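Local structure of putative HAD family hydrolase (Streptomyces avermitilis, 3MMZ) at residues A5-E10 and R104-G109; I12-L17 and K92-E97; D20-D25 and G149-I154; V40-G45 and A73-I78. The protein probably hydrolyses phosphate esters as the KdsC-like HAD domain of a larger protein whose other part resembles CMP-N-acylneuraminate synthases. All coordinates share one frame; numbering follows the deposited sequence.

Interaction 1. Residues A5-E10 and R104-G109; sequences ALPTAE and RVLYVG
Arg104 reaches back from the start of strand 105-109 and presents the edge of its guanidinium to the carbonyl oxygen of Glu10, in the loop that precedes strand 14-17. The chain runs out straight through CD and then bends at chi3 (51°), which swings both terminal nitrogens toward that oxygen. NH1 makes the shorter bond, 2.8 Å to Glu10 O with an N-H...O angle of 147°, the donor lying in the carbonyl plane and the oxygen close to the plane of the guanidinium. NH2 adds a weak bond of 3.1 Å to Glu10 O, so the one oxygen is held in a forked grip. The third nitrogen, NE, forms a salt bridge with Asp13 OD2. An alanine here is likely to leave Glu10 O without either donor and the Asp13 carboxylate without this charge, the Glu10 end of the loop being less firmly held.

Farther along, the contact turns apolar. Leu106 has its CG anti to the backbone N (chi1 -168°), and its side chain crosses the Pro7 ring at about a right angle, so that CD1 comes 3.8 Å from Pro7 CG. Trp123 touches both residues, while Trp157 and Ile158 of helix 150-159 pack on Pro7. The loop has its own brace, a weak bond from Glu10 N to Thr8 OG1 of 3.3 Å. The chemistry is thus divided: a buried proline-leucine contact seats the loop beside the Rossmann-like sheet of the HAD fold, and a charged side chain divides its donors between a backbone oxygen and the Asp13 carboxylate.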
loop_
_atom_site.group_PDB
_atom_site.type_symbol
_atom_site.label_atom_id
_atom_site.label_comp_id
_atom_site.label_asym_id
_atom_site.label_seq_id
_atom_site.Cartn_x
_atom_site.Cartn_y
_atom_site.Cartn_z
ATOM N N ALA D 5 16.833 11.844 -20.329
ATOM C CA ALA D 5 17.426 12.736 -19.324
ATOM C C ALA D 5 16.369 13.642 -18.682
ATOM O O ALA D 5 15.447 14.126 -19.351
ATOM C CB ALA D 5 18.563 13.559 -19.918
ATOM N N LEU D 6 16.483 13.832 -17.372
ATOM C CA LEU D 6 15.605 14.740 -16.652
ATOM C C LEU D 6 16.016 16.186 -16.975
ATOM O O LEU D 6 17.174 16.434 -17.307
ATOM C CB LEU D 6 15.680 14.462 -15.143
ATOM C CG LEU D 6 15.245 13.054 -14.692
ATOM C CD1 LEU D 6 15.381 12.933 -13.181
ATOM C CD2 LEU D 6 13.796 12.756 -15.139
ATOM N N PRO D 7 15.068 17.133 -16.904
ATOM C CA PRO D 7 15.400 18.538 -17.169
ATOM C C PRO D 7 16.335 19.085 -16.096
ATOM O O PRO D 7 16.278 18.647 -14.941
ATOM C CB PRO D 7 14.040 19.241 -17.078
ATOM C CG PRO D 7 13.236 18.366 -16.155
ATOM C CD PRO D 7 13.662 16.969 -16.488
ATOM N N THR D 8 17.205 20.009 -16.485
ATOM C CA THR D 8 18.052 20.725 -15.540
ATOM C C THR D 8 17.810 22.213 -15.734
ATOM O O THR D 8 17.168 22.617 -16.707
ATOM C CB THR D 8 19.561 20.462 -15.777
ATOM O OG1 THR D 8 19.974 21.125 -16.978
ATOM C CG2 THR D 8 19.864 18.970 -15.877
ATOM N N ALA D 9 18.353 23.025 -14.824
ATOM C CA ALA D 9 18.241 24.483 -14.902
ATOM C C ALA D 9 18.681 25.086 -16.241
ATOM O O ALA D 9 18.140 26.116 -16.658
ATOM C CB ALA D 9 18.991 25.142 -13.746
ATOM N N GLU D 10 19.643 24.452 -16.913
ATOM C CA GLU D 10 20.169 24.971 -18.193
ATOM C C GLU D 10 19.220 24.751 -19.367
ATOM O O GLU D 10 19.307 25.442 -20.386
ATOM C CB GLU D 10 21.534 24.358 -18.523
ATOM C CG GLU D 10 22.698 24.944 -17.740
ATOM C CD GLU D 10 22.636 24.614 -16.257
ATOM O OE1 GLU D 10 22.371 23.433 -15.911
ATOM O OE2 GLU D 10 22.856 25.535 -15.436
ATOM N N ARG D 104 12.195 25.583 -24.611
ATOM C CA ARG D 104 12.798 25.771 -23.288
ATOM C C ARG D 104 11.721 25.996 -22.226
ATOM O O ARG D 104 11.972 26.584 -21.178
ATOM C CB ARG D 104 13.843 26.904 -23.318
ATOM C CG ARG D 104 15.042 26.608 -24.240
ATOM C CD ARG D 104 16.087 27.727 -24.256
ATOM N NE ARG D 104 16.479 28.119 -22.903
ATOM C CZ ARG D 104 17.417 27.521 -22.176
ATOM N NH1 ARG D 104 18.100 26.493 -22.660
ATOM N NH2 ARG D 104 17.666 27.956 -20.948
ATOM N N VAL D 105 10.518 25.501 -22.510
ATOM C CA VAL D 105 9.418 25.552 -21.564
ATOM C C VAL D 105 9.157 24.154 -20.996
ATOM O O VAL D 105 9.097 23.151 -21.733
ATOM C CB VAL D 105 8.132 26.145 -22.199
ATOM C CG1 VAL D 105 6.952 26.091 -21.222
ATOM C CG2 VAL D 105 8.379 27.597 -22.635
ATOM N N LEU D 106 9.026 24.103 -19.679
ATOM C CA LEU D 106 8.600 22.887 -18.994
ATOM C C LEU D 106 7.124 23.037 -18.650
ATOM O O LEU D 106 6.726 23.977 -17.957
ATOM C CB LEU D 106 9.452 22.668 -17.739
ATOM C CG LEU D 106 9.347 21.311 -17.032
ATOM C CD1 LEU D 106 10.587 21.085 -16.180
ATOM C CD2 LEU D 106 8.094 21.278 -16.169
ATOM N N TYR D 107 6.300 22.124 -19.155
ATOM C CA TYR D 107 4.877 22.152 -18.857
ATOM C C TYR D 107 4.482 20.877 -18.129
ATOM O O TYR D 107 4.794 19.793 -18.599
ATOM C CB TYR D 107 4.038 22.279 -20.136
ATOM C CG TYR D 107 2.538 22.233 -19.868
ATOM C CD1 TYR D 107 1.836 23.391 -19.533
ATOM C CD2 TYR D 107 1.827 21.036 -19.947
ATOM C CE1 TYR D 107 0.457 23.362 -19.284
ATOM C CE2 TYR D 107 0.444 20.991 -19.701
ATOM C CZ TYR D 107 -0.230 22.162 -19.374
ATOM O OH TYR D 107 -1.582 22.145 -19.128
ATOM N N VAL D 108 3.777 21.015 -17.011
ATOM C CA VAL D 108 3.345 19.855 -16.213
ATOM C C VAL D 108 1.846 19.655 -16.324
ATOM O O VAL D 108 1.078 20.589 -16.074
ATOM C CB VAL D 108 3.677 20.030 -14.707
ATOM C CG1 VAL D 108 3.604 18.684 -13.972
ATOM C CG2 VAL D 108 5.042 20.634 -14.540
ATOM N N GLY D 109 1.425 18.437 -16.669
ATOM C CA GLY D 109 -0.005 18.131 -16.772
ATOM C C GLY D 109 -0.339 16.705 -16.386
ATOM O O GLY D 109 0.543 15.940 -15.979
#

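Interaction 2. Residues I12-L17 and K92-E97; sequences IDAVVL and KQWCEE
Strand 14-17 directs Ala14 and Val16, alternate residues on one face of the parallel sheet, toward Trp94 of helix 87-98, with the backbones closest at Ala14 and Cys95, whose CA atoms are 8.8 Å apart. Trp94 spans that distance almost alone. Its CG stands anti to the backbone N (chi1 -178°), which sends the indole straight out from the helix, and the six-membered end of the ring, at CZ3, does the touching. Val16 extends from the opposite direction and sets CG2 3.9 Å from Trp94 CZ3, an oblique approach. Ala14 meets the same carbon differently: its CB lies near the ring plane, at the edge, 4.3 Å from Trp94 CZ3.

Thr57 and Leu59 of strand 57-62 also touch Trp94, while Val105 and Tyr107 of strand 105-109 lie against its partner Val16. Helix 87-98 belongs to the beta-alpha-beta crossover that leaves strand 80-82 at the sheet margin and returns as strand 105-109, so Trp94 packs the connection down over the central strands it passes. On the far side of the same helix, a salt bridge of 3.6 Å between Lys92 NZ and Glu96 OE2 joins two exposed residues one turn apart. The helix is accordingly amphipathic: charged groups pair on its outer side, whereas all three residues touching across this contact are buried and interact through carbon alone, holding helix to sheet by hydrophobic burial and shape.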
loop_
_atom_site.group_PDB
_atom_site.type_symbol
_atom_site.label_atom_id
_atom_site.label_comp_id
_atom_site.label_asym_id
_atom_site.label_seq_id
_atom_site.Cartn_x
_atom_site.Cartn_y
_atom_site.Cartn_z
ATOM N N ILE D 12 15.821 24.934 -19.379
ATOM C CA ILE D 12 14.536 25.621 -19.365
ATOM C C ILE D 12 14.608 27.068 -18.893
ATOM O O ILE D 12 15.452 27.419 -18.071
ATOM C CB ILE D 12 13.491 24.860 -18.492
ATOM C CG1 ILE D 12 13.975 24.737 -17.043
ATOM C CG2 ILE D 12 13.172 23.467 -19.092
ATOM C CD1 ILE D 12 12.872 24.365 -16.049
ATOM N N ASP D 13 13.688 27.883 -19.401
ATOM C CA ASP D 13 13.534 29.270 -18.954
ATOM C C ASP D 13 12.195 29.529 -18.272
ATOM O O ASP D 13 12.022 30.555 -17.606
ATOM C CB ASP D 13 13.715 30.235 -20.127
ATOM C CG ASP D 13 15.054 30.079 -20.805
ATOM O OD1 ASP D 13 16.073 29.899 -20.106
ATOM O OD2 ASP D 13 15.089 30.125 -22.048
ATOM N N ALA D 14 11.253 28.596 -18.426
ATOM C CA ALA D 14 9.899 28.767 -17.905
ATOM C C ALA D 14 9.324 27.465 -17.352
ATOM O O ALA D 14 9.637 26.390 -17.859
ATOM C CB ALA D 14 8.988 29.289 -18.995
ATOM N N VAL D 15 8.472 27.577 -16.336
ATOM C CA VAL D 15 7.733 26.426 -15.793
ATOM C C VAL D 15 6.241 26.765 -15.772
ATOM O O VAL D 15 5.802 27.673 -15.047
ATOM C CB VAL D 15 8.209 26.026 -14.365
ATOM C CG1 VAL D 15 7.313 24.945 -13.762
ATOM C CG2 VAL D 15 9.654 25.534 -14.391
ATOM N N VAL D 16 5.471 26.033 -16.573
ATOM C CA VAL D 16 4.038 26.255 -16.672
ATOM C C VAL D 16 3.303 25.062 -16.075
ATOM O O VAL D 16 3.587 23.915 -16.427
ATOM C CB VAL D 16 3.594 26.507 -18.133
ATOM C CG1 VAL D 16 2.095 26.814 -18.190
ATOM C CG2 VAL D 16 4.389 27.673 -18.745
ATOM N N LEU D 17 2.375 25.338 -15.168
ATOM C CA LEU D 17 1.690 24.276 -14.420
ATOM C C LEU D 17 0.189 24.232 -14.692
ATOM O O LEU D 17 -0.505 25.239 -14.587
ATOM C CB LEU D 17 1.929 24.445 -12.907
ATOM C CG LEU D 17 3.375 24.594 -12.422
ATOM C CD1 LEU D 17 3.398 25.014 -10.954
ATOM C CD2 LEU D 17 4.179 23.318 -12.612
ATOM N N LYS D 92 0.958 29.113 -26.425
ATOM C CA LYS D 92 1.809 29.505 -27.553
ATOM C C LYS D 92 1.987 31.026 -27.599
ATOM O O LYS D 92 3.104 31.516 -27.748
ATOM C CB LYS D 92 1.251 28.982 -28.880
ATOM C CG LYS D 92 2.167 29.208 -30.075
ATOM C CD LYS D 92 1.751 28.343 -31.253
ATOM C CE LYS D 92 2.574 28.636 -32.498
ATOM N NZ LYS D 92 2.133 29.889 -33.160
ATOM N N GLN D 93 0.881 31.751 -27.450
ATOM C CA GLN D 93 0.877 33.215 -27.425
ATOM C C GLN D 93 1.680 33.772 -26.237
ATOM O O GLN D 93 2.466 34.709 -26.394
ATOM C CB GLN D 93 -0.570 33.731 -27.394
ATOM C CG GLN D 93 -0.715 35.248 -27.582
ATOM C CD GLN D 93 -2.088 35.776 -27.172
ATOM O OE1 GLN D 93 -2.908 36.143 -28.020
ATOM N NE2 GLN D 93 -2.343 35.808 -25.870
ATOM N N TRP D 94 1.488 33.189 -25.058
ATOM C CA TRP D 94 2.210 33.616 -23.857
ATOM C C TRP D 94 3.724 33.472 -24.037
ATOM O O TRP D 94 4.477 34.409 -23.745
ATOM C CB TRP D 94 1.715 32.831 -22.638
ATOM C CG TRP D 94 2.352 33.230 -21.347
ATOM C CD1 TRP D 94 1.960 34.242 -20.519
ATOM C CD2 TRP D 94 3.485 32.617 -20.724
ATOM N NE1 TRP D 94 2.784 34.302 -19.421
ATOM C CE2 TRP D 94 3.729 33.316 -19.520
ATOM C CE3 TRP D 94 4.323 31.546 -21.065
ATOM C CZ2 TRP D 94 4.771 32.977 -18.653
ATOM C CZ3 TRP D 94 5.365 31.205 -20.196
ATOM C CH2 TRP D 94 5.577 31.922 -19.005
ATOM N N CYS D 95 4.162 32.315 -24.543
ATOM C CA CYS D 95 5.575 32.085 -24.856
ATOM C C CYS D 95 6.135 33.173 -25.767
ATOM O O CYS D 95 7.207 33.716 -25.509
ATOM C CB CYS D 95 5.767 30.742 -25.537
ATOM S SG CYS D 95 5.501 29.348 -24.424
ATOM N N GLU D 96 5.401 33.459 -26.835
ATOM C CA GLU D 96 5.788 34.485 -27.810
ATOM C C GLU D 96 5.967 35.846 -27.128
ATOM O O GLU D 96 6.951 36.559 -27.366
ATOM C CB GLU D 96 4.725 34.607 -28.904
ATOM C CG GLU D 96 4.604 33.417 -29.853
ATOM C CD GLU D 96 3.603 33.673 -30.979
ATOM O OE1 GLU D 96 3.735 34.709 -31.679
ATOM O OE2 GLU D 96 2.693 32.841 -31.179
ATOM N N GLU D 97 5.009 36.182 -26.271
ATOM C CA GLU D 97 4.955 37.475 -25.604
ATOM C C GLU D 97 6.034 37.648 -24.552
ATOM O O GLU D 97 6.467 38.770 -24.283
ATOM C CB GLU D 97 3.600 37.646 -24.946
ATOM C CG GLU D 97 2.474 37.756 -25.932
ATOM C CD GLU D 97 1.134 37.818 -25.260
ATOM O OE1 GLU D 97 1.051 37.542 -24.045
ATOM O OE2 GLU D 97 0.164 38.152 -25.957
#

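Interaction 3. Residues D20-D25 and G149-I154; sequences DGTQTD and GAIREI. With CA (calcium ion), chain M.
Gln23 meets Ile151 through its aliphatic CG, 4.2 Å from Ile151 CG1, while its flat amide is engaged elsewhere, NE2 bonding Asp18 O. The loop is the one that follows strand 14-17 in the HAD fold, where Asp18, Asp20 and Thr22 match the DxDx(T/V) signature. Asp20 uses its backbone oxygen, 2.3 Å from the calcium ion, which is also bound by Asp18, Asn110 and three waters; magnesium is probably the working cofactor.

Thr22 splits its two branches between the metal site and the core. With CG2 anti to the backbone N (chi1 -67° for OG1), the Thr22 and Ile151 side chains cross at about a right angle, Thr22 CG2 lying 4.0 Å from Ile151 CD1, while OG1 is hydrogen-bonded to Asp18 OD2. A second-shell residue is thereby held through both branches, OG1 by a metal ligand and CG2 by helix 150-159. Within the loop, Gly21 N bonds Thr24 OG1 at 2.8 Å. Gly149 occupies the N-cap position of the helix, and at its first turn a water takes the Ala150 N-H at 3.0 Å and donates to Thr22 O at 2.8 Å.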
loop_
_atom_site.group_PDB
_atom_site.type_symbol
_atom_site.label_atom_id
_atom_site.label_comp_id
_atom_site.label_asym_id
_atom_site.label_seq_id
_atom_site.Cartn_x
_atom_site.Cartn_y
_atom_site.Cartn_z
ATOM N N ASP D 20 -5.772 21.437 -11.540
ATOM C CA ASP D 20 -6.458 20.226 -11.057
ATOM C C ASP D 20 -5.783 18.961 -11.581
ATOM O O ASP D 20 -5.574 18.817 -12.780
ATOM C CB ASP D 20 -7.944 20.220 -11.438
ATOM C CG ASP D 20 -8.726 21.334 -10.759
ATOM O OD1 ASP D 20 -9.208 21.133 -9.621
ATOM O OD2 ASP D 20 -8.869 22.412 -11.373
ATOM N N GLY D 21 -5.425 18.059 -10.668
ATOM C CA GLY D 21 -4.859 16.777 -11.059
ATOM C C GLY D 21 -3.345 16.816 -11.145
ATOM O O GLY D 21 -2.695 15.765 -11.217
ATOM N N THR D 22 -2.798 18.033 -11.099
ATOM C CA THR D 22 -1.356 18.263 -11.232
ATOM C C THR D 22 -0.798 18.838 -9.932
ATOM O O THR D 22 0.155 18.291 -9.372
ATOM C CB THR D 22 -1.046 19.168 -12.461
ATOM O OG1 THR D 22 -1.378 18.448 -13.656
ATOM C CG2 THR D 22 0.440 19.579 -12.514
ATOM N N GLN D 23 -1.408 19.926 -9.462
ATOM C CA GLN D 23 -1.144 20.466 -8.119
ATOM C C GLN D 23 -2.163 19.933 -7.107
ATOM O O GLN D 23 -2.087 20.246 -5.919
ATOM C CB GLN D 23 -1.208 21.994 -8.152
ATOM C CG GLN D 23 -0.172 22.612 -9.051
ATOM C CD GLN D 23 -0.280 24.127 -9.119
ATOM O OE1 GLN D 23 -0.048 24.825 -8.130
ATOM N NE2 GLN D 23 -0.659 24.638 -10.282
ATOM N N THR D 24 -3.138 19.160 -7.595
ATOM C CA THR D 24 -4.144 18.526 -6.727
ATOM C C THR D 24 -4.291 17.066 -7.132
ATOM O O THR D 24 -3.812 16.664 -8.188
ATOM C CB THR D 24 -5.550 19.174 -6.855
ATOM O OG1 THR D 24 -6.192 18.699 -8.046
ATOM C CG2 THR D 24 -5.489 20.710 -6.861
ATOM N N ASP D 25 -4.982 16.290 -6.300
ATOM C CA ASP D 25 -5.274 14.884 -6.605
ATOM C C ASP D 25 -6.506 14.704 -7.519
ATOM O O ASP D 25 -7.048 13.591 -7.623
ATOM C CB ASP D 25 -5.437 14.085 -5.298
ATOM C CG ASP D 25 -6.634 14.553 -4.454
ATOM O OD1 ASP D 25 -7.373 15.463 -4.869
ATOM O OD2 ASP D 25 -6.838 14.012 -3.353
ATOM N N GLY D 149 2.874 16.253 -4.007
ATOM C CA GLY D 149 4.199 16.892 -4.106
ATOM C C GLY D 149 4.955 16.635 -5.399
ATOM O O GLY D 149 6.186 16.602 -5.414
ATOM N N ALA D 150 4.215 16.474 -6.492
ATOM C CA ALA D 150 4.815 16.243 -7.810
ATOM C C ALA D 150 5.645 17.447 -8.269
ATOM O O ALA D 150 6.683 17.274 -8.897
ATOM C CB ALA D 150 3.732 15.922 -8.839
ATOM N N ILE D 151 5.193 18.662 -7.963
ATOM C CA ILE D 151 5.949 19.851 -8.364
ATOM C C ILE D 151 7.216 20.003 -7.517
ATOM O O ILE D 151 8.271 20.413 -8.025
ATOM C CB ILE D 151 5.097 21.155 -8.320
ATOM C CG1 ILE D 151 3.691 20.930 -8.939
ATOM C CG2 ILE D 151 5.825 22.301 -9.049
ATOM C CD1 ILE D 151 3.708 20.318 -10.341
ATOM N N ARG D 152 7.128 19.637 -6.240
ATOM C CA ARG D 152 8.317 19.605 -5.403
ATOM C C ARG D 152 9.372 18.650 -5.962
ATOM O O ARG D 152 10.554 18.974 -5.968
ATOM C CB ARG D 152 8.004 19.258 -3.950
ATOM C CG ARG D 152 9.152 19.693 -3.026
ATOM C CD ARG D 152 9.322 18.761 -1.893
ATOM N NE ARG D 152 10.567 18.988 -1.130
ATOM C CZ ARG D 152 11.769 18.536 -1.489
ATOM N NH1 ARG D 152 12.827 18.759 -0.723
ATOM N NH2 ARG D 152 11.924 17.862 -2.631
ATOM N N GLU D 153 8.943 17.485 -6.445
ATOM C CA GLU D 153 9.858 16.539 -7.096
ATOM C C GLU D 153 10.543 17.151 -8.323
ATOM O O GLU D 153 11.759 17.039 -8.480
ATOM C CB GLU D 153 9.116 15.254 -7.478
ATOM C CG GLU D 153 10.017 14.168 -8.046
ATOM C CD GLU D 153 9.265 12.892 -8.402
ATOM O OE1 GLU D 153 8.034 12.841 -8.233
ATOM O OE2 GLU D 153 9.924 11.926 -8.844
ATOM N N ILE D 154 9.758 17.775 -9.204
ATOM C CA ILE D 154 10.303 18.468 -10.375
ATOM C C ILE D 154 11.292 19.561 -9.954
ATOM O O ILE D 154 12.353 19.730 -10.560
ATOM C CB ILE D 154 9.167 19.048 -11.255
ATOM C CG1 ILE D 154 8.271 17.898 -11.748
ATOM C CG2 ILE D 154 9.722 19.862 -12.437
ATOM C CD1 ILE D 154 6.953 18.346 -12.386
HETATM CA CA CA M . -5.746 18.735 -15.078
HETATM O O HOH W 1 1.574 17.868 -6.952
HETATM O O HOH W 2 -7.419 17.229 -14.428
HETATM O O HOH W 3 -7.303 20.557 -15.091
HETATM O O HOH W 4 -5.536 18.760 -17.414
#

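Interaction 4. Residues V40-G45 and A73-I78; sequences VHRGDG and ARKLKI
This is a partly buried contact between the beginning of helix 42-53 and the last turn of helix 68-76, set at an interface between subunits. Its apolar half is Leu76 against Gly45: CD2 of the leucine comes 3.8 Å from Gly45 CA. A CB would point toward the leucine, but the glycine presents only its backbone, and Gly45 CA and Leu76 CA are 6.7 Å apart. Ile48 and Gln23 also touch Leu76.

Both helix ends are capped in recognised ways. His41 stands at the N-cap of helix 42-53, where its ND1 accepts a weak bond of 3.5 Å from Asp44 N, which lies at the ring edge. Helix 68-76 closes in a Schellman motif, with Lys77 at positive phi, Ile78 N bonded to Ala73 O and Lys77 N to Arg74 O.

Toward the neighbouring subunit, Arg42 and Lys75 cross at about a right angle, and Arg42 NH1 lies 3.5 Å from Lys75 NZ. The arginine starts away from the other helix, and its bend at chi2 (-89°) brings the guanidinium back; the lysine is folded at chi2 and chi3. The two cations come together around acidic groups: Arg42 forms salt bridges with Glu36 and Asp20 of the neighbouring subunit, and Lys75 with Glu64 of that subunit, which is also a long, weak ion partner of Arg42. Alongside, Val40 and His41 pair with an antiparallel strand of the same neighbouring subunit, continuing the two-stranded sheet across the interface.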
loop_
_atom_site.group_PDB
_atom_site.type_symbol
_atom_site.label_atom_id
_atom_site.label_comp_id
_atom_site.label_asym_id
_atom_site.label_seq_id
_atom_site.Cartn_x
_atom_site.Cartn_y
_atom_site.Cartn_z
ATOM N N VAL D 40 -4.154 21.339 -1.934
ATOM C CA VAL D 40 -2.855 21.550 -2.545
ATOM C C VAL D 40 -1.782 21.052 -1.559
ATOM O O VAL D 40 -2.117 20.543 -0.485
ATOM C CB VAL D 40 -2.640 23.031 -2.974
ATOM C CG1 VAL D 40 -3.593 23.394 -4.135
ATOM C CG2 VAL D 40 -2.806 24.000 -1.784
ATOM N N HIS D 41 -0.510 21.204 -1.913
ATOM C CA HIS D 41 0.578 20.593 -1.132
ATOM C C HIS D 41 1.661 21.623 -0.801
ATOM O O HIS D 41 2.099 22.358 -1.679
ATOM C CB HIS D 41 1.151 19.428 -1.953
ATOM C CG HIS D 41 2.033 18.495 -1.185
ATOM N ND1 HIS D 41 3.385 18.714 -1.022
ATOM C CD2 HIS D 41 1.766 17.316 -0.574
ATOM C CE1 HIS D 41 3.909 17.721 -0.325
ATOM N NE2 HIS D 41 2.948 16.861 -0.038
ATOM N N ARG D 42 2.083 21.661 0.468
ATOM C CA ARG D 42 3.067 22.650 0.942
ATOM C C ARG D 42 4.449 22.424 0.356
ATOM O O ARG D 42 5.214 23.370 0.181
ATOM C CB ARG D 42 3.161 22.658 2.470
ATOM C CG ARG D 42 1.947 23.256 3.175
ATOM C CD ARG D 42 2.086 24.772 3.380
ATOM N NE ARG D 42 1.032 25.284 4.250
ATOM C CZ ARG D 42 0.126 26.196 3.903
ATOM N NH1 ARG D 42 0.134 26.737 2.694
ATOM N NH2 ARG D 42 -0.787 26.575 4.787
ATOM N N GLY D 43 4.774 21.161 0.096
ATOM C CA GLY D 43 5.994 20.806 -0.628
ATOM C C GLY D 43 6.018 21.412 -2.022
ATOM O O GLY D 43 7.033 21.991 -2.428
ATOM N N ASP D 44 4.914 21.288 -2.765
ATOM C CA ASP D 44 4.782 21.972 -4.059
ATOM C C ASP D 44 5.022 23.474 -3.901
ATOM O O ASP D 44 5.704 24.094 -4.718
ATOM C CB ASP D 44 3.387 21.764 -4.676
ATOM C CG ASP D 44 3.164 20.352 -5.200
ATOM O OD1 ASP D 44 4.143 19.617 -5.455
ATOM O OD2 ASP D 44 1.981 19.984 -5.376
ATOM N N GLY D 45 4.435 24.059 -2.860
ATOM C CA GLY D 45 4.580 25.481 -2.592
ATOM C C GLY D 45 6.029 25.890 -2.404
ATOM O O GLY D 45 6.464 26.917 -2.915
ATOM N N ALA D 73 -2.666 30.757 -6.975
ATOM C CA ALA D 73 -1.672 31.515 -7.719
ATOM C C ALA D 73 -1.262 32.770 -6.930
ATOM O O ALA D 73 -0.083 33.129 -6.905
ATOM C CB ALA D 73 -2.205 31.880 -9.096
ATOM N N ARG D 74 -2.241 33.393 -6.272
ATOM C CA ARG D 74 -2.025 34.587 -5.439
ATOM C C ARG D 74 -1.072 34.288 -4.280
ATOM O O ARG D 74 -0.092 35.002 -4.076
ATOM C CB ARG D 74 -3.367 35.110 -4.909
ATOM C CG ARG D 74 -3.392 36.593 -4.559
ATOM C CD ARG D 74 -4.823 37.153 -4.538
ATOM N NE ARG D 74 -5.654 36.571 -3.475
ATOM C CZ ARG D 74 -6.713 35.785 -3.677
ATOM N NH1 ARG D 74 -7.392 35.307 -2.639
ATOM N NH2 ARG D 74 -7.103 35.470 -4.910
ATOM N N LYS D 75 -1.355 33.211 -3.546
ATOM C CA LYS D 75 -0.517 32.795 -2.428
ATOM C C LYS D 75 0.909 32.453 -2.883
ATOM O O LYS D 75 1.872 32.766 -2.188
ATOM C CB LYS D 75 -1.199 31.654 -1.644
ATOM C CG LYS D 75 -0.425 30.340 -1.521
ATOM C CD LYS D 75 0.694 30.367 -0.489
ATOM C CE LYS D 75 0.207 30.083 0.915
ATOM N NZ LYS D 75 1.381 29.892 1.796
ATOM N N LEU D 76 1.031 31.836 -4.057
ATOM C CA LEU D 76 2.332 31.467 -4.612
ATOM C C LEU D 76 3.067 32.643 -5.281
ATOM O O LEU D 76 4.232 32.508 -5.658
ATOM C CB LEU D 76 2.171 30.320 -5.621
ATOM C CG LEU D 76 1.658 28.967 -5.113
ATOM C CD1 LEU D 76 1.440 28.019 -6.288
ATOM C CD2 LEU D 76 2.609 28.368 -4.089
ATOM N N LYS D 77 2.386 33.779 -5.437
ATOM C CA LYS D 77 2.952 34.956 -6.132
ATOM C C LYS D 77 3.356 34.668 -7.589
ATOM O O LYS D 77 4.400 35.134 -8.063
ATOM C CB LYS D 77 4.158 35.544 -5.366
ATOM C CG LYS D 77 3.895 35.978 -3.936
ATOM C CD LYS D 77 5.213 36.383 -3.281
ATOM C CE LYS D 77 5.005 37.255 -2.049
ATOM N NZ LYS D 77 4.823 36.436 -0.819
ATOM N N ILE D 78 2.537 33.884 -8.287
ATOM C CA ILE D 78 2.778 33.589 -9.704
ATOM C C ILE D 78 1.526 33.865 -10.544
ATOM O O ILE D 78 0.402 33.721 -10.050
ATOM C CB ILE D 78 3.323 32.138 -9.953
ATOM C CG1 ILE D 78 2.325 31.073 -9.498
ATOM C CG2 ILE D 78 4.704 31.943 -9.305
ATOM C CD1 ILE D 78 2.755 29.648 -9.866
#

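Interactions 2 and 3 are buried, whereas interactions 1 and 4 run from buried side chains to charged groups nearer the surface. Interactions 1 and 2 share the sheet, on neighbouring strands 105-109 and 14-17, joined where Leu106 O meets Val16 N. Val108 of interaction 1 packs on Thr22 and Ile151 of interaction 3, and Leu17 of interaction 2 also reaches Ile151. Interaction 4 joins the group through Asp44, whose OD1 accepts from Arg152 N near the start of helix 150-159. Chemistry follows place: carbon contacts between sheet and covering helix, water and calcium at the strand-end loop, a forked bond at the N-terminal loop, and salt bridges between subunits at 40-45 and 73-78.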